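PDB 4ASM: beta-agarase D from Zobellia galactanivorans, which hydrolyses the beta-1,4 linkages of agarose as a retaining endo-acting glycoside hydrolase of family 16, giving the tetramer as main product. Local coordinates for residues V46-N51 / V84-G89; K103-S108 / I113-T118; H188-I191 / N195-D198; N286-S289 / D293-N296. One frame throughout, in Å; residues are numbered along the deposited sequence.

In the fold
All four contacts lie in the GH16 catalytic domain, and none touches another. Contact 1 is the buried one: apolar side chains meet between strands that do not pair, close to the calcium site. Contacts 2 and 3 are both antiparallel hairpins held by backbone hydrogen bonds, contact 2 at the surface and contact 3 partly buried beside the nucleophile assigned by similarity. Strand 112-125 supplies one side of contact 2 and, through Ile123, also touches Phe48 and Val84 of contact 1. Contact 4, about 46 Å from contact 1 between centres, joins a strand to the short helix that follows it. The chemistry thus runs from purely apolar, through backbone ladders, to a carboxylate accepting from a main-chain amide.

Contact 1. Residues V46-N51 / V84-G89; sequences VDFGPN and VAVSGG. With CA (calcium ion), chain B.
Phe48, in the short strand 47-48, and Val84 and Val86, in strand 84-87, face one another from backbones that do not pair: CA of Phe48 is 9.0 Å from CA of Val86, too wide for a bonded ladder, and side chains fill the gap between the unpaired strands. This is buried apolar packing toward one side of the beta-jelly-roll domain of the GH16 family. Val84 and Val86, two residues apart in an extended strand, point toward Phe48, while Ala85 between them turns away. The phenyl ring reaches both valines because CG of Phe48 sits between its backbone N and carbonyl carbon (chi1 64°). Each valine offers one methyl to the outer half of the ring, at an angle that is neither face nor edge. CZ of Phe48 meets CG1 of Val84 at 3.8 Å, and CE1 of Phe48 meets CG2 of Val86 at 3.7 Å. Although the two valines share almost the same first torsion, they use different branches: the one anti to N in Val84, the one beside N in Val86. Other parts of the chain complete the packing round the ring, with Phe39 stacking on Phe48, Trp56 meeting it, and Ile123 touching both Phe48 and Val84. Strand 84-87 leads on to the calcium site, where Asp9, Asp34, Asn36 and Asp354 also bind the metal; there the carbonyl O of Gly89 binds the calcium ion at 2.4 Å.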
loop_
_atom_site.group_PDB
_atom_site.type_symbol
_atom_site.label_atom_id
_atom_site.label_comp_id
_atom_site.label_asym_id
_atom_site.label_seq_id
_atom_site.Cartn_x
_atom_site.Cartn_y
_atom_site.Cartn_z
ATOM N N VAL A 46 -8.895 -6.328 19.971
ATOM C CA VAL A 46 -8.199 -7.506 20.472
ATOM C C VAL A 46 -6.963 -7.837 19.632
ATOM O O VAL A 46 -6.860 -7.459 18.448
ATOM C CB VAL A 46 -9.125 -8.761 20.498
ATOM C CG1 VAL A 46 -10.347 -8.549 21.381
ATOM C CG2 VAL A 46 -9.546 -9.142 19.075
ATOM N N ASP A 47 -6.044 -8.565 20.243
ATOM C CA ASP A 47 -4.937 -9.171 19.534
ATOM C C ASP A 47 -5.420 -10.498 18.973
ATOM O O ASP A 47 -6.308 -11.147 19.555
ATOM C CB ASP A 47 -3.772 -9.471 20.489
ATOM C CG ASP A 47 -3.104 -8.225 21.039
ATOM O OD1 ASP A 47 -3.201 -7.123 20.442
ATOM O OD2 ASP A 47 -2.439 -8.354 22.095
ATOM N N PHE A 48 -4.817 -10.935 17.876
ATOM C CA PHE A 48 -5.124 -12.250 17.322
ATOM C C PHE A 48 -3.922 -12.891 16.651
ATOM O O PHE A 48 -2.923 -12.236 16.367
ATOM C CB PHE A 48 -6.368 -12.234 16.407
ATOM C CG PHE A 48 -6.231 -11.397 15.149
ATOM C CD1 PHE A 48 -5.765 -11.978 13.983
ATOM C CD2 PHE A 48 -6.632 -10.061 15.119
ATOM C CE1 PHE A 48 -5.666 -11.248 12.777
ATOM C CE2 PHE A 48 -6.535 -9.326 13.922
ATOM C CZ PHE A 48 -6.045 -9.927 12.759
ATOM N N GLY A 49 -4.020 -14.198 16.449
ATOM C CA GLY A 49 -2.962 -15.008 15.876
ATOM C C GLY A 49 -3.222 -16.480 16.135
ATOM O O GLY A 49 -4.223 -16.836 16.758
ATOM N N PRO A 50 -2.326 -17.337 15.648
ATOM C CA PRO A 50 -2.474 -18.791 15.827
ATOM C C PRO A 50 -2.172 -19.182 17.262
ATOM O O PRO A 50 -1.420 -18.485 17.946
ATOM C CB PRO A 50 -1.396 -19.367 14.914
ATOM C CG PRO A 50 -0.342 -18.263 14.836
ATOM C CD PRO A 50 -1.109 -16.978 14.896
ATOM N N ASN A 51 -2.742 -20.294 17.719
ATOM C CA ASN A 51 -2.469 -20.789 19.079
ATOM C C ASN A 51 -2.488 -19.643 20.101
ATOM O O ASN A 51 -3.462 -18.891 20.173
ATOM C CB ASN A 51 -1.126 -21.529 19.110
ATOM C CG ASN A 51 -1.121 -22.710 20.081
ATOM O OD1 ASN A 51 -1.380 -22.552 21.275
ATOM N ND2 ASN A 51 -0.803 -23.897 19.565
ATOM N N VAL A 84 -12.929 -7.786 10.408
ATOM C CA VAL A 84 -11.656 -8.494 10.344
ATOM C C VAL A 84 -11.908 -9.887 10.892
ATOM O O VAL A 84 -12.507 -10.031 11.952
ATOM C CB VAL A 84 -10.609 -7.831 11.286
ATOM C CG1 VAL A 84 -9.328 -8.655 11.325
ATOM C CG2 VAL A 84 -10.325 -6.378 10.872
ATOM N N ALA A 85 -11.486 -10.904 10.148
ATOM C CA ALA A 85 -11.547 -12.287 10.654
ATOM C C ALA A 85 -10.438 -13.110 10.004
ATOM O O ALA A 85 -9.855 -12.713 8.988
ATOM C CB ALA A 85 -12.899 -12.898 10.337
ATOM N N VAL A 86 -10.133 -14.261 10.597
ATOM C CA VAL A 86 -9.251 -15.217 9.941
ATOM C C VAL A 86 -10.031 -16.517 9.898
ATOM O O VAL A 86 -10.526 -16.968 10.931
ATOM C CB VAL A 86 -7.888 -15.378 10.665
ATOM C CG1 VAL A 86 -6.952 -16.325 9.910
ATOM C CG2 VAL A 86 -7.237 -14.004 10.822
ATOM N N SER A 87 -10.161 -17.088 8.698
ATOM C CA SER A 87 -10.881 -18.357 8.505
ATOM C C SER A 87 -10.694 -18.864 7.096
ATOM O O SER A 87 -10.439 -18.086 6.174
ATOM C CB SER A 87 -12.382 -18.230 8.824
ATOM O OG SER A 87 -12.993 -17.288 7.969
ATOM N N GLY A 88 -10.771 -20.187 6.930
ATOM C CA GLY A 88 -10.709 -20.780 5.588
ATOM C C GLY A 88 -9.345 -20.651 4.950
ATOM O O GLY A 88 -9.199 -20.791 3.732
ATOM N N GLY A 89 -8.334 -20.387 5.774
ATOM C CA GLY A 89 -6.963 -20.237 5.300
ATOM C C GLY A 89 -6.559 -18.805 4.947
ATOM O O GLY A 89 -5.445 -18.574 4.516
HETATM CA CA CA B . -3.255 -19.411 4.254
HETATM O O HOH W 1 -4.438 -21.265 3.230
#

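Contact 2. Residues K103-S108 / I113-T118; sequences KSFTGS and ISRPET
Ile113 lies over one face of the Phe105 ring, its CG1 4.1 Å from the ring centroid and 23° off the normal, a CH-pi contact. The methyl CD1 of Ile113 continues across the rim to CE2 of Phe105 at 3.7 Å. At the edge of the same ring, near its plane, comes the aliphatic part of Arg115, with CG 3.8 Å from CE1 of Phe105. Arg115 bends at its second torsion (chi2 -69°), which brings NH1 back to the carbonyl O of Ser114 at 2.8 Å. This tight side faces helix 329-333, where NE and NH2 of Arg115 bond to the carbonyls of Ala332 and Glu333. With three carbonyls gripping it, the guanidinium has little freedom to rotate. The backbones form a beta hairpin at the rim of the GH16 jelly roll: Phe105 and Ile113 exchange two hydrogen bonds, as do Lys103 and Arg115, the straightest running from Ile113 N to Phe105 O (2.8 Å, 173° at the hydrogen). The connecting turn carries Thr111, a substrate-binding residue by similarity. Lys103 points to the same face as Phe105, but its extended chain leads NZ off to the carbonyl of Thr77. The other face is loose and open to solvent. There Ser104 and Ser114, a non-hydrogen-bonded pair, share a water, 2.8 Å from OG of Ser114 and more weakly bound, at 3.3 Å, to OG of Ser104.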
loop_
_atom_site.group_PDB
_atom_site.type_symbol
_atom_site.label_atom_id
_atom_site.label_comp_id
_atom_site.label_asym_id
_atom_site.label_seq_id
_atom_site.Cartn_x
_atom_site.Cartn_y
_atom_site.Cartn_z
ATOM N N LYS A 103 -20.815 10.028 5.863
ATOM C CA LYS A 103 -19.634 10.606 6.491
ATOM C C LYS A 103 -19.136 11.782 5.683
ATOM O O LYS A 103 -19.108 11.720 4.451
ATOM C CB LYS A 103 -18.507 9.570 6.686
ATOM C CG LYS A 103 -17.205 10.157 7.265
ATOM C CD LYS A 103 -16.290 9.083 7.808
ATOM C CE LYS A 103 -15.009 9.657 8.413
ATOM N NZ LYS A 103 -14.265 8.590 9.133
ATOM N N SER A 104 -18.726 12.828 6.404
ATOM C CA SER A 104 -18.187 14.051 5.831
ATOM C C SER A 104 -16.659 14.009 5.824
ATOM O O SER A 104 -16.014 13.464 6.738
ATOM C CB SER A 104 -18.685 15.248 6.644
ATOM O OG SER A 104 -18.003 16.428 6.278
ATOM N N PHE A 105 -16.077 14.590 4.779
ATOM C CA PHE A 105 -14.641 14.720 4.645
ATOM C C PHE A 105 -14.362 15.932 3.759
ATOM O O PHE A 105 -15.255 16.422 3.057
ATOM C CB PHE A 105 -14.013 13.453 4.030
ATOM C CG PHE A 105 -14.601 13.078 2.676
ATOM C CD1 PHE A 105 -15.766 12.336 2.582
ATOM C CD2 PHE A 105 -13.953 13.449 1.506
ATOM C CE1 PHE A 105 -16.302 12.005 1.326
ATOM C CE2 PHE A 105 -14.484 13.117 0.259
ATOM C CZ PHE A 105 -15.650 12.394 0.165
ATOM N N THR A 106 -13.123 16.395 3.798
ATOM C CA THR A 106 -12.724 17.564 3.020
ATOM C C THR A 106 -12.506 17.153 1.562
ATOM O O THR A 106 -11.669 16.284 1.259
ATOM C CB THR A 106 -11.484 18.212 3.618
ATOM O OG1 THR A 106 -11.808 18.582 4.966
ATOM C CG2 THR A 106 -11.105 19.461 2.830
ATOM N N GLY A 107 -13.287 17.770 0.681
ATOM C CA GLY A 107 -13.195 17.507 -0.749
ATOM C C GLY A 107 -12.137 18.340 -1.458
ATOM O O GLY A 107 -11.378 19.102 -0.831
ATOM N N SER A 108 -12.097 18.207 -2.779
ATOM C CA SER A 108 -11.068 18.845 -3.595
ATOM C C SER A 108 -11.189 20.367 -3.645
ATOM O O SER A 108 -10.264 21.037 -4.116
ATOM C CB SER A 108 -11.116 18.276 -5.017
ATOM O OG SER A 108 -12.325 18.658 -5.630
ATOM N N ILE A 113 -17.568 17.712 2.146
ATOM C CA ILE A 113 -18.621 17.064 1.382
ATOM C C ILE A 113 -18.980 15.739 2.058
ATOM O O ILE A 113 -18.187 15.224 2.840
ATOM C CB ILE A 113 -18.215 16.834 -0.104
ATOM C CG1 ILE A 113 -16.926 16.010 -0.197
ATOM C CG2 ILE A 113 -18.042 18.182 -0.840
ATOM C CD1 ILE A 113 -16.592 15.524 -1.620
ATOM N N SER A 114 -20.156 15.207 1.751
ATOM C CA SER A 114 -20.643 13.960 2.365
ATOM C C SER A 114 -20.921 12.876 1.337
ATOM O O SER A 114 -21.397 13.144 0.226
ATOM C CB SER A 114 -21.924 14.214 3.171
ATOM O OG SER A 114 -21.666 15.013 4.318
ATOM N N ARG A 115 -20.616 11.640 1.720
ATOM C CA ARG A 115 -20.911 10.478 0.895
ATOM C C ARG A 115 -21.388 9.376 1.823
ATOM O O ARG A 115 -21.200 9.486 3.033
ATOM C CB ARG A 115 -19.658 10.026 0.123
ATOM C CG ARG A 115 -19.134 10.996 -0.932
ATOM C CD ARG A 115 -20.081 11.106 -2.100
ATOM N NE ARG A 115 -19.538 11.993 -3.136
ATOM C CZ ARG A 115 -19.722 13.318 -3.220
ATOM N NH1 ARG A 115 -20.420 13.991 -2.310
ATOM N NH2 ARG A 115 -19.164 13.979 -4.234
ATOM N N PRO A 116 -21.999 8.306 1.276
ATOM C CA PRO A 116 -22.304 7.147 2.115
ATOM C C PRO A 116 -21.070 6.636 2.845
ATOM O O PRO A 116 -19.980 6.545 2.271
ATOM C CB PRO A 116 -22.775 6.093 1.106
ATOM C CG PRO A 116 -23.359 6.896 -0.029
ATOM C CD PRO A 116 -22.442 8.101 -0.117
ATOM N N GLU A 117 -21.237 6.316 4.125
ATOM C CA GLU A 117 -20.120 5.818 4.922
ATOM C C GLU A 117 -19.799 4.376 4.575
ATOM O O GLU A 117 -20.682 3.542 4.460
ATOM C CB GLU A 117 -20.415 5.926 6.423
ATOM C CG GLU A 117 -19.274 5.406 7.280
ATOM C CD GLU A 117 -19.414 5.761 8.734
ATOM O OE1 GLU A 117 -19.370 6.963 9.066
ATOM O OE2 GLU A 117 -19.545 4.823 9.546
ATOM N N THR A 118 -18.519 4.091 4.410
ATOM C CA THR A 118 -18.072 2.732 4.119
ATOM C C THR A 118 -17.346 2.175 5.327
ATOM O O THR A 118 -16.257 2.642 5.688
ATOM C CB THR A 118 -17.154 2.689 2.900
ATOM O OG1 THR A 118 -17.879 3.210 1.773
ATOM C CG2 THR A 118 -16.754 1.245 2.612
HETATM O O HOH W 2 -20.566 17.614 4.660
#

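Contact 3. Residues H188-I191 / N195-D198; sequences HVFI and NFKD
Phe190 holds its CG beside the backbone N (chi1 -61°) while Asp198 turns its own CG anti to N (chi1 179°), and these two torsions lay the ring and the acidic side chain side by side, pointing the same way. CB of Asp198 lies 3.8 Å from CE1 of Phe190. Phe196 also has CG anti to its N, and its ring therefore runs alongside that of Phe190, CE1 of Phe196 reaching CD1 of Phe190 at 3.8 Å; the approach is neither face-on nor edge-on. Beneath these groups the chain makes an antiparallel beta hairpin of strands 183-191 and 197-199. Phe190 and Asp198 form its non-hydrogen-bonded pair, and Ile191 and Lys197 the hydrogen-bonded one, with Ile191 N 2.9 Å from Lys197 O and Lys197 N 3.0 Å from Ile191 O. The second of these carbonyls also receives a CA-H...O contact, CA of Phe196 lying 3.2 Å from O of Ile191. On the other face Ile191 and Lys197 run together: CD1 of Ile191 touches CD of Lys197 at 3.8 Å, after which the lysine leaves toward Asn273, to which NZ is only weakly bonded. Toward the turn, CG2 of Ile191 comes within 3.2 Å of O of Asn195. Arg192, in the same turn, is a substrate-binding residue by similarity. Away from the turn, the backbone of His188 bonds to that of Glu160, the nucleophile by similarity, which the side chain of Phe190 also touches; this puts the hairpin at the wall of the probable substrate cleft.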
loop_
_atom_site.group_PDB
_atom_site.type_symbol
_atom_site.label_atom_id
_atom_site.label_comp_id
_atom_site.label_asym_id
_atom_site.label_seq_id
_atom_site.Cartn_x
_atom_site.Cartn_y
_atom_site.Cartn_z
ATOM N N HIS A 188 4.737 6.981 0.970
ATOM C CA HIS A 188 4.420 8.370 1.275
ATOM C C HIS A 188 5.450 8.900 2.245
ATOM O O HIS A 188 5.965 8.168 3.085
ATOM C CB HIS A 188 3.064 8.495 1.975
ATOM C CG HIS A 188 1.860 8.383 1.087
ATOM N ND1 HIS A 188 1.427 7.195 0.528
ATOM C CD2 HIS A 188 0.934 9.311 0.755
ATOM C CE1 HIS A 188 0.309 7.413 -0.148
ATOM N NE2 HIS A 188 -0.013 8.688 -0.022
ATOM N N VAL A 189 5.697 10.205 2.147
ATOM C CA VAL A 189 6.350 10.949 3.221
ATOM C C VAL A 189 5.446 12.120 3.607
ATOM O O VAL A 189 4.805 12.727 2.745
ATOM C CB VAL A 189 7.822 11.402 2.879
ATOM C CG1 VAL A 189 8.718 10.182 2.672
ATOM C CG2 VAL A 189 7.889 12.373 1.675
ATOM N N PHE A 190 5.418 12.438 4.904
ATOM C CA PHE A 190 4.509 13.483 5.424
ATOM C C PHE A 190 5.228 14.490 6.283
ATOM O O PHE A 190 6.131 14.141 7.023
ATOM C CB PHE A 190 3.422 12.880 6.328
ATOM C CG PHE A 190 2.524 11.876 5.646
ATOM C CD1 PHE A 190 1.356 12.282 5.011
ATOM C CD2 PHE A 190 2.837 10.512 5.692
ATOM C CE1 PHE A 190 0.519 11.322 4.383
ATOM C CE2 PHE A 190 2.008 9.574 5.094
ATOM C CZ PHE A 190 0.857 9.985 4.445
ATOM N N ILE A 191 4.763 15.733 6.210
ATOM C CA ILE A 191 4.878 16.630 7.357
ATOM C C ILE A 191 3.553 16.522 8.101
ATOM O O ILE A 191 2.489 16.621 7.503
ATOM C CB ILE A 191 5.097 18.104 6.959
ATOM C CG1 ILE A 191 6.231 18.228 5.954
ATOM C CG2 ILE A 191 5.429 18.933 8.216
ATOM C CD1 ILE A 191 6.638 19.689 5.634
ATOM N N ASN A 195 1.789 21.860 9.828
ATOM C CA ASN A 195 2.120 22.123 8.428
ATOM C C ASN A 195 1.940 20.875 7.570
ATOM O O ASN A 195 2.899 20.391 6.952
ATOM C CB ASN A 195 3.546 22.661 8.295
ATOM C CG ASN A 195 3.855 23.163 6.895
ATOM O OD1 ASN A 195 2.966 23.501 6.131
ATOM N ND2 ASN A 195 5.133 23.177 6.551
ATOM N N PHE A 196 0.718 20.352 7.546
ATOM C CA PHE A 196 0.465 19.055 6.911
ATOM C C PHE A 196 0.772 19.070 5.417
ATOM O O PHE A 196 0.242 19.903 4.661
ATOM C CB PHE A 196 -0.976 18.587 7.123
ATOM C CG PHE A 196 -1.255 17.250 6.485
ATOM C CD1 PHE A 196 -0.767 16.087 7.061
ATOM C CD2 PHE A 196 -1.939 17.173 5.277
ATOM C CE1 PHE A 196 -1.005 14.851 6.474
ATOM C CE2 PHE A 196 -2.175 15.930 4.673
ATOM C CZ PHE A 196 -1.691 14.775 5.284
ATOM N N LYS A 197 1.617 18.122 5.011
ATOM C CA LYS A 197 1.941 17.895 3.597
ATOM C C LYS A 197 2.105 16.403 3.357
ATOM O O LYS A 197 2.589 15.680 4.223
ATOM C CB LYS A 197 3.229 18.616 3.204
ATOM C CG LYS A 197 3.153 20.116 3.386
ATOM C CD LYS A 197 4.328 20.825 2.777
ATOM C CE LYS A 197 4.245 22.321 3.041
ATOM N NZ LYS A 197 3.151 22.963 2.279
ATOM N N ASP A 198 1.714 15.973 2.157
ATOM C CA ASP A 198 1.733 14.558 1.787
ATOM C C ASP A 198 2.359 14.419 0.403
ATOM O O ASP A 198 1.907 15.045 -0.545
ATOM C CB ASP A 198 0.283 14.060 1.787
ATOM C CG ASP A 198 0.144 12.588 1.401
ATOM O OD1 ASP A 198 1.157 11.891 1.231
ATOM O OD2 ASP A 198 -1.007 12.134 1.270
#

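Contact 4. Residues N286-S289 / D293-N296; sequences NIAS and DAKN
Asp293 reaches back from the first turn of helix 291-297 to Ser289, at the end of segment 286-289, so that one acidic side chain ties the helix to the strand before it. Its path can be traced atom by atom. CB lies 3.7 Å from OG of Ser289, and the first torsion, with CG anti to the backbone N (chi1 -175°), carries the chain onward along the serine. CG is next, 3.5 Å from the same OG. The tip, OD2, takes the main-chain amide of Ser289: N of Ser289 is 2.9 Å away, the angle at the hydrogen is 162°, and the donor comes to the anti side of the carboxylate, 19° out of its plane. OG of Ser289 adds a second, weak bond to OD2 at 3.2 Å. The methyl of Ala288 presses on this oxygen too, its CB 3.3 Å from OD2. Beside the polar grip is a small apolar contact, where CB of Ala288 meets CB of Ala294 at 3.6 Å; Ala294 also touches Ala249 of strand 249-253. Asp293 N itself bonds to OG of Ser290, so the backbone N and the carboxylate of Asp293 both bond back to serines of the connection, Ser290 and Ser289. Two donors converging on one oxygen, in a residue near the N-terminal end of a helix, would be expected to draw electron density toward OD2 and to favour the ionised form of Asp293.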
loop_
_atom_site.group_PDB
_atom_site.type_symbol
_atom_site.label_atom_id
_atom_site.label_comp_id
_atom_site.label_asym_id
_atom_site.label_seq_id
_atom_site.Cartn_x
_atom_site.Cartn_y
_atom_site.Cartn_z
ATOM N N ASN A 286 11.887 12.156 -17.297
ATOM C CA ASN A 286 12.745 11.982 -18.465
ATOM C C ASN A 286 13.215 10.533 -18.567
ATOM O O ASN A 286 13.232 9.810 -17.585
ATOM C CB ASN A 286 13.968 12.894 -18.351
ATOM C CG ASN A 286 13.637 14.361 -18.542
ATOM O OD1 ASN A 286 12.600 14.730 -19.094
ATOM N ND2 ASN A 286 14.555 15.217 -18.087
ATOM N N ILE A 287 13.632 10.140 -19.778
ATOM C CA ILE A 287 14.101 8.793 -20.068
ATOM C C ILE A 287 15.613 8.715 -19.926
ATOM O O ILE A 287 16.345 9.603 -20.414
ATOM C CB ILE A 287 13.698 8.392 -21.506
ATOM C CG1 ILE A 287 12.184 8.265 -21.570
ATOM C CG2 ILE A 287 14.368 7.079 -21.954
ATOM C CD1 ILE A 287 11.658 8.166 -22.968
ATOM N N ALA A 288 16.062 7.660 -19.253
ATOM C CA ALA A 288 17.486 7.347 -19.160
ATOM C C ALA A 288 17.759 5.958 -19.738
ATOM O O ALA A 288 16.838 5.259 -20.176
ATOM C CB ALA A 288 17.970 7.434 -17.707
ATOM N N SER A 289 19.024 5.559 -19.771
ATOM C CA SER A 289 19.354 4.295 -20.412
ATOM C C SER A 289 19.754 3.162 -19.459
ATOM O O SER A 289 20.065 2.058 -19.908
ATOM C CB SER A 289 20.445 4.519 -21.437
ATOM O OG SER A 289 21.584 5.001 -20.791
ATOM N N ASP A 293 22.547 5.559 -15.053
ATOM C CA ASP A 293 22.413 6.743 -15.897
ATOM C C ASP A 293 21.352 7.704 -15.339
ATOM O O ASP A 293 21.574 8.914 -15.279
ATOM C CB ASP A 293 22.057 6.301 -17.332
ATOM C CG ASP A 293 22.014 7.451 -18.317
ATOM O OD1 ASP A 293 23.005 8.217 -18.408
ATOM O OD2 ASP A 293 20.989 7.565 -19.020
ATOM N N ALA A 294 20.201 7.156 -14.939
ATOM C CA ALA A 294 19.130 7.960 -14.373
ATOM C C ALA A 294 19.566 8.672 -13.082
ATOM O O ALA A 294 19.326 9.847 -12.925
ATOM C CB ALA A 294 17.901 7.073 -14.136
ATOM N N LYS A 295 20.221 7.929 -12.198
ATOM C CA LYS A 295 20.784 8.477 -10.962
ATOM C C LYS A 295 21.802 9.580 -11.258
ATOM O O LYS A 295 21.800 10.616 -10.603
ATOM C CB LYS A 295 21.418 7.369 -10.120
ATOM C CG LYS A 295 20.391 6.400 -9.510
ATOM C CD LYS A 295 21.018 5.123 -8.901
ATOM C CE LYS A 295 22.013 5.432 -7.806
ATOM N NZ LYS A 295 21.352 5.927 -6.582
ATOM N N ASN A 296 22.650 9.382 -12.265
ATOM C CA ASN A 296 23.608 10.422 -12.647
ATOM C C ASN A 296 22.911 11.684 -13.103
ATOM O O ASN A 296 23.306 12.792 -12.731
ATOM C CB ASN A 296 24.518 9.949 -13.782
ATOM C CG ASN A 296 25.509 8.907 -13.360
ATOM O OD1 ASN A 296 26.066 8.203 -14.210
ATOM N ND2 ASN A 296 25.748 8.786 -12.058
#